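Local coordinates for protein Pre-mRNA-splicing factor SAD1 (Saccharomyces cerevisiae, PDB 4MSX) that promotes assembly of newly made U4 snRNA into the U4/U6 snRNP and is required for pre-mRNA splicing, as a catalytically inactive relative of ubiquitin-specific proteases, at residues L288-K300 / T364-I376. Numbering follows the deposited sequence.
Sequences LNHSCKGKVKIAK and TVFELTRLPQFLI
Strands 294-299 and 365-370 pair antiparallel in a three-stranded sheet of the USP domain, with a classic beta bulge where Thr369 and Arg370 both face Lys295. Beyond the bulge the pairing is regular: Lys297 N reaches Glu367 O at 2.7 Å, Glu367 N returns to Lys297 O, and Ala299 and Val365 exchange a second pair of bonds. On one face, Val296 CG2 meets Leu368 CD2 at 3.6 Å, and Ile298 lies alongside Phe366, with Ile298 CG1 3.6 Å from Phe366 CE2 and Ile298 CG2 over one face of the ring. On the other, Lys297 NZ and Glu367 OE1 share a water instead of touching.

Arg370 ties the sheet to the backbone of helix 282-292 and of Lys293 just after it. The Arg370 chain runs out straight to NE, CG opposite the backbone N (chi1 -176°), and carries the guanidinium edge-on to two backbone carbonyls. Arg370 NH2 and NH1 both grip His290 O, each at 3.0 Å; NH2 comes in on a lone pair, NH1 from above the carbonyl plane. Arg370 NH1 also bonds Lys293 O at 2.8 Å, so the guanidinium's rotation is fixed. Nearby, Phe374 N binds Ser291 O at 2.9 Å, and a water bridges His290 O to Gln373 N. Strand 315-320 flanks 294-299 on its other edge, completing a three-stranded antiparallel sheet with 294-299 in the middle and the bulged 365-370 at one edge.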
ATOM      1  N   LEU A 288       4.041  14.805  -2.080  1.00 26.24           N
ATOM      2  CA  LEU A 288       3.100  14.286  -3.115  1.00 29.64           C
ATOM      3  C   LEU A 288       2.828  15.323  -4.176  1.00 28.12           C
ATOM      4  O   LEU A 288       2.854  15.026  -5.367  1.00 28.59           O
ATOM      5  CB  LEU A 288       1.749  13.873  -2.464  1.00 27.64           C
ATOM      6  CG  LEU A 288       1.836  12.669  -1.527  1.00 32.75           C
ATOM      7  CD1 LEU A 288       0.448  12.436  -0.860  1.00 30.81           C
ATOM      8  CD2 LEU A 288       2.196  11.449  -2.355  1.00 31.72           C
ATOM      9  N   ASN A 289       2.569  16.559  -3.773  1.00 29.73           N
ATOM     10  CA  ASN A 289       2.412  17.601  -4.800  1.00 31.80           C
ATOM     11  C   ASN A 289       3.612  17.723  -5.728  1.00 37.59           C
ATOM     12  O   ASN A 289       3.457  17.834  -6.944  1.00 37.74           O
ATOM     13  CB  ASN A 289       2.004  18.950  -4.176  1.00 34.35           C
ATOM     14  CG  ASN A 289       0.505  19.008  -3.887  1.00 41.46           C
ATOM     15  OD1 ASN A 289      -0.272  19.368  -4.754  1.00 56.66           O
ATOM     16  ND2 ASN A 289       0.097  18.592  -2.699  1.00 45.40           N
ATOM     17  N   HIS A 290       4.824  17.631  -5.204  1.00 31.39           N
ATOM     18  CA  HIS A 290       5.950  17.780  -6.078  1.00 31.54           C
ATOM     19  C   HIS A 290       6.171  16.542  -6.925  1.00 34.35           C
ATOM     20  O   HIS A 290       6.491  16.619  -8.117  1.00 30.77           O
ATOM     21  CB  HIS A 290       7.265  18.037  -5.287  1.00 29.42           C
ATOM     22  CG  HIS A 290       8.462  17.993  -6.171  1.00 31.52           C
ATOM     23  ND1 HIS A 290       8.757  19.002  -7.064  1.00 35.98           N
ATOM     24  CD2 HIS A 290       9.386  17.030  -6.373  1.00 32.87           C
ATOM     25  CE1 HIS A 290       9.836  18.673  -7.754  1.00 35.42           C
ATOM     26  NE2 HIS A 290      10.235  17.482  -7.353  1.00 32.87           N
ATOM     27  N   SER A 291       6.010  15.369  -6.322  1.00 28.57           N
ATOM     28  CA  SER A 291       6.445  14.172  -7.021  1.00 27.31           C
ATOM     29  C   SER A 291       5.374  13.500  -7.916  1.00 28.73           C
ATOM     30  O   SER A 291       5.725  12.773  -8.845  1.00 29.24           O
ATOM     31  CB  SER A 291       6.918  13.131  -6.005  1.00 39.26           C
ATOM     32  OG  SER A 291       8.057  13.622  -5.317  1.00 46.06           O
ATOM     33  N   CYS A 292       4.099  13.702  -7.580  1.00 27.15           N
ATOM     34  CA  CYS A 292       3.013  12.884  -8.160  1.00 31.71           C
ATOM     35  C   CYS A 292       1.988  13.693  -8.943  1.00 36.27           C
ATOM     36  O   CYS A 292       1.147  13.125  -9.673  1.00 37.51           O
ATOM     37  CB  CYS A 292       2.272  12.120  -7.018  1.00 26.32           C
ATOM     38  SG  CYS A 292       3.376  10.956  -6.258  1.00 36.49           S
ATOM     39  N   LYS A 293       1.990  15.003  -8.767  1.00 29.46           N
ATOM     40  CA  LYS A 293       0.879  15.788  -9.284  1.00 29.97           C
ATOM     41  C   LYS A 293       1.198  16.352 -10.672  1.00 39.01           C
ATOM     42  O   LYS A 293       2.168  17.083 -10.867  1.00 36.70           O
ATOM     43  CB  LYS A 293       0.478  16.887  -8.307  1.00 36.01           C
ATOM     44  CG  LYS A 293      -0.650  17.786  -8.855  1.00 40.96           C
ATOM     45  CD  LYS A 293      -1.212  18.725  -7.791  1.00 44.32           C
ATOM     46  CE  LYS A 293      -2.219  18.007  -6.871  1.00 53.28           C
ATOM     47  NZ  LYS A 293      -2.747  18.883  -5.766  1.00 55.09           N
ATOM     48  N   GLY A 294       0.442  15.893 -11.657  1.00 29.73           N
ATOM     49  CA  GLY A 294       0.630  16.314 -13.033  1.00 28.20           C
ATOM     50  C   GLY A 294      -0.292  17.468 -13.333  1.00 30.62           C
ATOM     51  O   GLY A 294      -1.129  17.847 -12.496  1.00 33.08           O
ATOM     52  N   LYS A 295      -0.192  18.037 -14.542  1.00 30.34           N
ATOM     53  CA  LYS A 295      -1.148  19.060 -14.938  1.00 32.72           C
ATOM     54  C   LYS A 295      -1.431  18.875 -16.414  1.00 34.55           C
ATOM     55  O   LYS A 295      -0.512  18.603 -17.203  1.00 32.21           O
ATOM     56  CB  LYS A 295      -0.588  20.478 -14.720  1.00 36.13           C
ATOM     57  CG  LYS A 295      -0.323  20.819 -13.288  1.00 38.27           C
ATOM     58  CD  LYS A 295       0.112  22.288 -13.127  1.00 55.61           C
ATOM     59  CE  LYS A 295       0.501  22.583 -11.661  1.00 55.08           C
ATOM     60  NZ  LYS A 295       0.893  24.003 -11.467  1.00 60.98           N
ATOM     61  N   VAL A 296      -2.712  18.970 -16.771  1.00 32.10           N
ATOM     62  CA  VAL A 296      -3.127  18.949 -18.171  0.53 34.88           C
ATOM     63  C   VAL A 296      -3.652  20.332 -18.501  1.00 38.03           C
ATOM     64  O   VAL A 296      -4.377  20.939 -17.702  1.00 32.74           O
ATOM     65  CB  VAL A 296      -4.291  17.955 -18.451  0.53 36.06           C
ATOM     66  CG1 VAL A 296      -4.621  17.942 -19.939  0.53 37.91           C
ATOM     67  CG2 VAL A 296      -3.961  16.574 -17.980  0.53 36.59           C
ATOM     68  N   LYS A 297      -3.284  20.846 -19.670  1.00 34.40           N
ATOM     69  CA  LYS A 297      -3.835  22.113 -20.113  1.00 32.99           C
ATOM     70  C   LYS A 297      -4.740  21.832 -21.289  1.00 33.64           C
ATOM     71  O   LYS A 297      -4.362  21.111 -22.218  1.00 34.19           O
ATOM     72  CB  LYS A 297      -2.668  23.039 -20.516  1.00 37.22           C
ATOM     73  CG  LYS A 297      -3.065  24.272 -21.340  1.00 45.89           C
ATOM     74  CD  LYS A 297      -1.791  25.048 -21.769  1.00 54.10           C
ATOM     75  CE  LYS A 297      -2.145  26.372 -22.438  1.00 62.86           C
ATOM     76  NZ  LYS A 297      -0.955  27.039 -23.050  1.00 72.97           N
ATOM     77  N   ILE A 298      -5.936  22.390 -21.272  1.00 30.05           N
ATOM     78  CA  ILE A 298      -6.840  22.232 -22.398  1.00 35.76           C
ATOM     79  C   ILE A 298      -7.101  23.616 -22.973  1.00 35.00           C
ATOM     80  O   ILE A 298      -7.480  24.526 -22.215  1.00 41.30           O
ATOM     81  CB  ILE A 298      -8.206  21.613 -21.945  1.00 42.90           C
ATOM     82  CG1 ILE A 298      -7.981  20.269 -21.257  1.00 45.60           C
ATOM     83  CG2 ILE A 298      -9.136  21.486 -23.134  1.00 44.29           C
ATOM     84  CD1 ILE A 298      -7.945  20.373 -19.760  1.00 52.38           C
ATOM     85  N   ALA A 299      -6.913  23.793 -24.278  1.00 40.86           N
ATOM     86  CA  ALA A 299      -6.972  25.129 -24.861  1.00 44.05           C
ATOM     87  C   ALA A 299      -7.671  25.150 -26.204  1.00 49.50           C
ATOM     88  O   ALA A 299      -7.546  24.218 -26.990  1.00 52.57           O
ATOM     89  CB  ALA A 299      -5.537  25.679 -25.039  1.00 42.18           C
ATOM     90  N   LYS A 300      -8.359  26.245 -26.503  1.00 59.63           N
ATOM     91  CA  LYS A 300      -8.863  26.453 -27.865  1.00 67.31           C
ATOM     92  C   LYS A 300      -8.525  27.863 -28.357  1.00 62.93           C
ATOM     93  O   LYS A 300      -7.782  28.028 -29.328  1.00 67.35           O
ATOM     94  CB  LYS A 300     -10.366  26.217 -27.914  1.00 60.82           C
ATOM     95  CG  LYS A 300     -10.899  25.778 -29.281  1.00 87.05           C
ATOM     96  CD  LYS A 300     -12.399  25.441 -29.210  1.00 88.01           C
ATOM     97  CE  LYS A 300     -12.985  25.002 -30.567  1.00 99.17           C
ATOM     98  NZ  LYS A 300     -12.735  23.560 -30.913  1.00 96.13           N
ATOM     99  N   THR A 364      -9.615  22.404 -30.363  1.00 65.00           N
ATOM    100  CA  THR A 364      -9.264  21.999 -29.002  1.00 67.96           C
ATOM    101  C   THR A 364      -7.949  21.199 -28.947  1.00 69.46           C
ATOM    102  O   THR A 364      -7.719  20.287 -29.745  1.00 64.37           O
ATOM    103  CB  THR A 364     -10.364  21.175 -28.333  1.00 67.64           C
ATOM    104  OG1 THR A 364     -11.559  21.955 -28.247  1.00 75.79           O
ATOM    105  CG2 THR A 364      -9.934  20.780 -26.922  1.00 59.96           C
ATOM    106  N   VAL A 365      -7.098  21.550 -27.990  1.00 55.90           N
ATOM    107  CA  VAL A 365      -5.774  20.969 -27.884  1.00 48.84           C
ATOM    108  C   VAL A 365      -5.483  20.618 -26.414  1.00 50.61           C
ATOM    109  O   VAL A 365      -5.767  21.412 -25.506  1.00 40.23           O
ATOM    110  CB  VAL A 365      -4.723  21.967 -28.403  1.00 53.78           C
ATOM    111  CG1 VAL A 365      -3.332  21.476 -28.126  1.00 59.62           C
ATOM    112  CG2 VAL A 365      -4.910  22.183 -29.907  1.00 65.76           C
ATOM    113  N   PHE A 366      -4.925  19.429 -26.201  1.00 44.71           N
ATOM    114  CA  PHE A 366      -4.648  18.893 -24.858  1.00 45.68           C
ATOM    115  C   PHE A 366      -3.154  18.802 -24.709  1.00 37.96           C
ATOM    116  O   PHE A 366      -2.493  18.327 -25.636  1.00 38.85           O
ATOM    117  CB  PHE A 366      -5.198  17.482 -24.735  1.00 43.98           C
ATOM    118  CG  PHE A 366      -6.682  17.427 -24.599  1.00 46.41           C
ATOM    119  CD1 PHE A 366      -7.489  17.447 -25.723  1.00 53.13           C
ATOM    120  CD2 PHE A 366      -7.262  17.349 -23.349  1.00 48.66           C
ATOM    121  CE1 PHE A 366      -8.860  17.396 -25.601  1.00 50.57           C
ATOM    122  CE2 PHE A 366      -8.636  17.290 -23.209  1.00 54.81           C
ATOM    123  CZ  PHE A 366      -9.435  17.313 -24.337  1.00 49.43           C
ATOM    124  N   GLU A 367      -2.614  19.221 -23.575  1.00 35.25           N
ATOM    125  CA  GLU A 367      -1.185  19.147 -23.391  1.00 34.64           C
ATOM    126  C   GLU A 367      -0.850  18.801 -21.941  1.00 33.08           C
ATOM    127  O   GLU A 367      -1.424  19.397 -21.040  1.00 35.63           O
ATOM    128  CB  GLU A 367      -0.555  20.508 -23.709  1.00 39.23           C
ATOM    129  CG  GLU A 367       0.975  20.483 -23.699  1.00 50.97           C
ATOM    130  CD  GLU A 367       1.596  21.866 -23.973  1.00 75.54           C
ATOM    131  OE1 GLU A 367       0.837  22.831 -24.256  1.00 61.31           O
ATOM    132  OE2 GLU A 367       2.846  21.985 -23.894  1.00 63.14           O
ATOM    133  N   LEU A 368       0.086  17.890 -21.720  1.00 32.18           N
ATOM    134  CA  LEU A 368       0.577  17.665 -20.348  1.00 33.38           C
ATOM    135  C   LEU A 368       1.586  18.747 -20.028  1.00 37.68           C
ATOM    136  O   LEU A 368       2.700  18.693 -20.517  1.00 43.03           O
ATOM    137  CB  LEU A 368       1.202  16.265 -20.222  1.00 31.01           C
ATOM    138  CG  LEU A 368       0.111  15.201 -20.347  1.00 40.06           C
ATOM    139  CD1 LEU A 368       0.697  13.808 -20.489  1.00 38.74           C
ATOM    140  CD2 LEU A 368      -0.848  15.298 -19.147  1.00 45.89           C
ATOM    141  N   THR A 369       1.209  19.764 -19.263  1.00 31.21           N
ATOM    142  CA  THR A 369       2.161  20.852 -19.013  1.00 39.01           C
ATOM    143  C   THR A 369       2.967  20.666 -17.725  1.00 46.12           C
ATOM    144  O   THR A 369       3.902  21.414 -17.480  1.00 34.80           O
ATOM    145  CB  THR A 369       1.472  22.186 -18.900  1.00 40.09           C
ATOM    146  OG1 THR A 369       0.409  22.075 -17.929  1.00 41.53           O
ATOM    147  CG2 THR A 369       0.900  22.610 -20.264  1.00 40.58           C
ATOM    148  N   ARG A 370       2.587  19.727 -16.859  1.00 36.24           N
ATOM    149  CA  ARG A 370       3.521  19.321 -15.801  1.00 34.75           C
ATOM    150  C   ARG A 370       3.612  17.819 -15.801  1.00 39.59           C
ATOM    151  O   ARG A 370       2.609  17.102 -15.615  1.00 36.11           O
ATOM    152  CB  ARG A 370       3.139  19.851 -14.421  1.00 36.22           C
ATOM    153  CG  ARG A 370       4.223  19.472 -13.318  1.00 34.18           C
ATOM    154  CD  ARG A 370       3.866  20.043 -11.953  1.00 39.98           C
ATOM    155  NE  ARG A 370       5.068  20.068 -11.113  1.00 40.19           N
ATOM    156  CZ  ARG A 370       5.439  19.118 -10.268  1.00 49.10           C
ATOM    157  NH1 ARG A 370       4.658  18.046 -10.067  1.00 35.98           N
ATOM    158  NH2 ARG A 370       6.589  19.265  -9.589  1.00 37.22           N
ATOM    159  N   LEU A 371       4.807  17.336 -16.050  1.00 31.19           N
ATOM    160  CA  LEU A 371       5.044  15.911 -16.082  1.00 32.33           C
ATOM    161  C   LEU A 371       5.738  15.562 -14.769  1.00 43.44           C
ATOM    162  O   LEU A 371       6.840  16.007 -14.518  1.00 34.97           O
ATOM    163  CB  LEU A 371       5.894  15.523 -17.291  1.00 37.30           C
ATOM    164  CG  LEU A 371       5.109  15.462 -18.610  1.00 40.82           C
ATOM    165  CD1 LEU A 371       6.037  15.289 -19.784  1.00 42.47           C
ATOM    166  CD2 LEU A 371       4.111  14.332 -18.571  1.00 35.20           C
ATOM    167  N   PRO A 372       5.052  14.810 -13.894  1.00 34.19           N
ATOM    168  CA  PRO A 372       5.597  14.528 -12.561  1.00 29.08           C
ATOM    169  C   PRO A 372       6.661  13.456 -12.583  1.00 32.93           C
ATOM    170  O   PRO A 372       6.724  12.701 -13.542  1.00 30.42           O
ATOM    171  CB  PRO A 372       4.349  14.024 -11.759  1.00 32.33           C
ATOM    172  CG  PRO A 372       3.431  13.439 -12.797  1.00 35.11           C
ATOM    173  CD  PRO A 372       3.690  14.259 -14.102  1.00 31.98           C
ATOM    174  N   GLN A 373       7.463  13.351 -11.515  1.00 29.84           N
ATOM    175  CA  GLN A 373       8.382  12.233 -11.386  1.00 24.24           C
ATOM    176  C   GLN A 373       7.589  10.891 -11.465  1.00 31.43           C
ATOM    177  O   GLN A 373       8.077   9.904 -12.033  1.00 29.34           O
ATOM    178  CB  GLN A 373       9.105  12.285 -10.014  1.00 27.80           C
ATOM    179  CG  GLN A 373      10.084  11.173  -9.856  1.00 36.64           C
ATOM    180  CD  GLN A 373      11.342  11.423 -10.738  1.00 56.91           C
ATOM    181  OE1 GLN A 373      11.483  12.499 -11.366  1.00 45.96           O
ATOM    182  NE2 GLN A 373      12.229  10.430 -10.816  1.00 55.78           N
ATOM    183  N   PHE A 374       6.404  10.836 -10.848  1.00 27.85           N
ATOM    184  CA  PHE A 374       5.569   9.606 -10.918  1.00 30.72           C
ATOM    185  C   PHE A 374       4.265   9.951 -11.609  1.00 30.63           C
ATOM    186  O   PHE A 374       3.479  10.733 -11.071  1.00 32.69           O
ATOM    187  CB  PHE A 374       5.275   9.052  -9.492  1.00 26.24           C
ATOM    188  CG  PHE A 374       6.500   8.640  -8.783  1.00 28.79           C
ATOM    189  CD1 PHE A 374       7.064   7.410  -9.026  1.00 32.07           C
ATOM    190  CD2 PHE A 374       7.166   9.551  -7.941  1.00 34.62           C
ATOM    191  CE1 PHE A 374       8.244   7.019  -8.352  1.00 31.72           C
ATOM    192  CE2 PHE A 374       8.377   9.202  -7.295  1.00 34.95           C
ATOM    193  CZ  PHE A 374       8.920   7.942  -7.512  1.00 33.96           C
ATOM    194  N   LEU A 375       4.068   9.385 -12.795  1.00 26.99           N
ATOM    195  CA  LEU A 375       2.882   9.626 -13.633  1.00 26.69           C
ATOM    196  C   LEU A 375       2.020   8.386 -13.502  1.00 25.84           C
ATOM    197  O   LEU A 375       2.461   7.267 -13.816  1.00 26.71           O
ATOM    198  CB  LEU A 375       3.364   9.835 -15.094  1.00 28.91           C
ATOM    199  CG  LEU A 375       2.317  10.157 -16.170  1.00 36.45           C
ATOM    200  CD1 LEU A 375       1.464  11.369 -15.752  1.00 31.76           C
ATOM    201  CD2 LEU A 375       3.043  10.415 -17.524  1.00 35.76           C
ATOM    202  N   ILE A 376       0.808   8.582 -12.979  1.00 26.26           N
ATOM    203  CA  ILE A 376      -0.093   7.471 -12.681  1.00 22.35           C
ATOM    204  C   ILE A 376      -1.249   7.495 -13.672  1.00 25.37           C
ATOM    205  O   ILE A 376      -1.975   8.509 -13.766  1.00 24.69           O
ATOM    206  CB  ILE A 376      -0.655   7.631 -11.243  1.00 27.39           C
ATOM    207  CG1 ILE A 376       0.493   7.807 -10.257  1.00 24.03           C
ATOM    208  CG2 ILE A 376      -1.555   6.384 -10.891  1.00 24.94           C
ATOM    209  CD1 ILE A 376       0.017   8.122  -8.768  1.00 26.89           C
TER
HETATM  210  O   HOH W   1       8.184  15.653 -10.046  1.00 36.43           O
HETATM  211  O   HOH W   2       0.399  11.199 -11.787  1.00 28.71           O
HETATM  212  O   HOH W   3      -3.482  22.535 -24.487  1.00 50.17           O
HETATM  213  O   HOH W   4       1.457  25.161 -23.242  1.00 68.88           O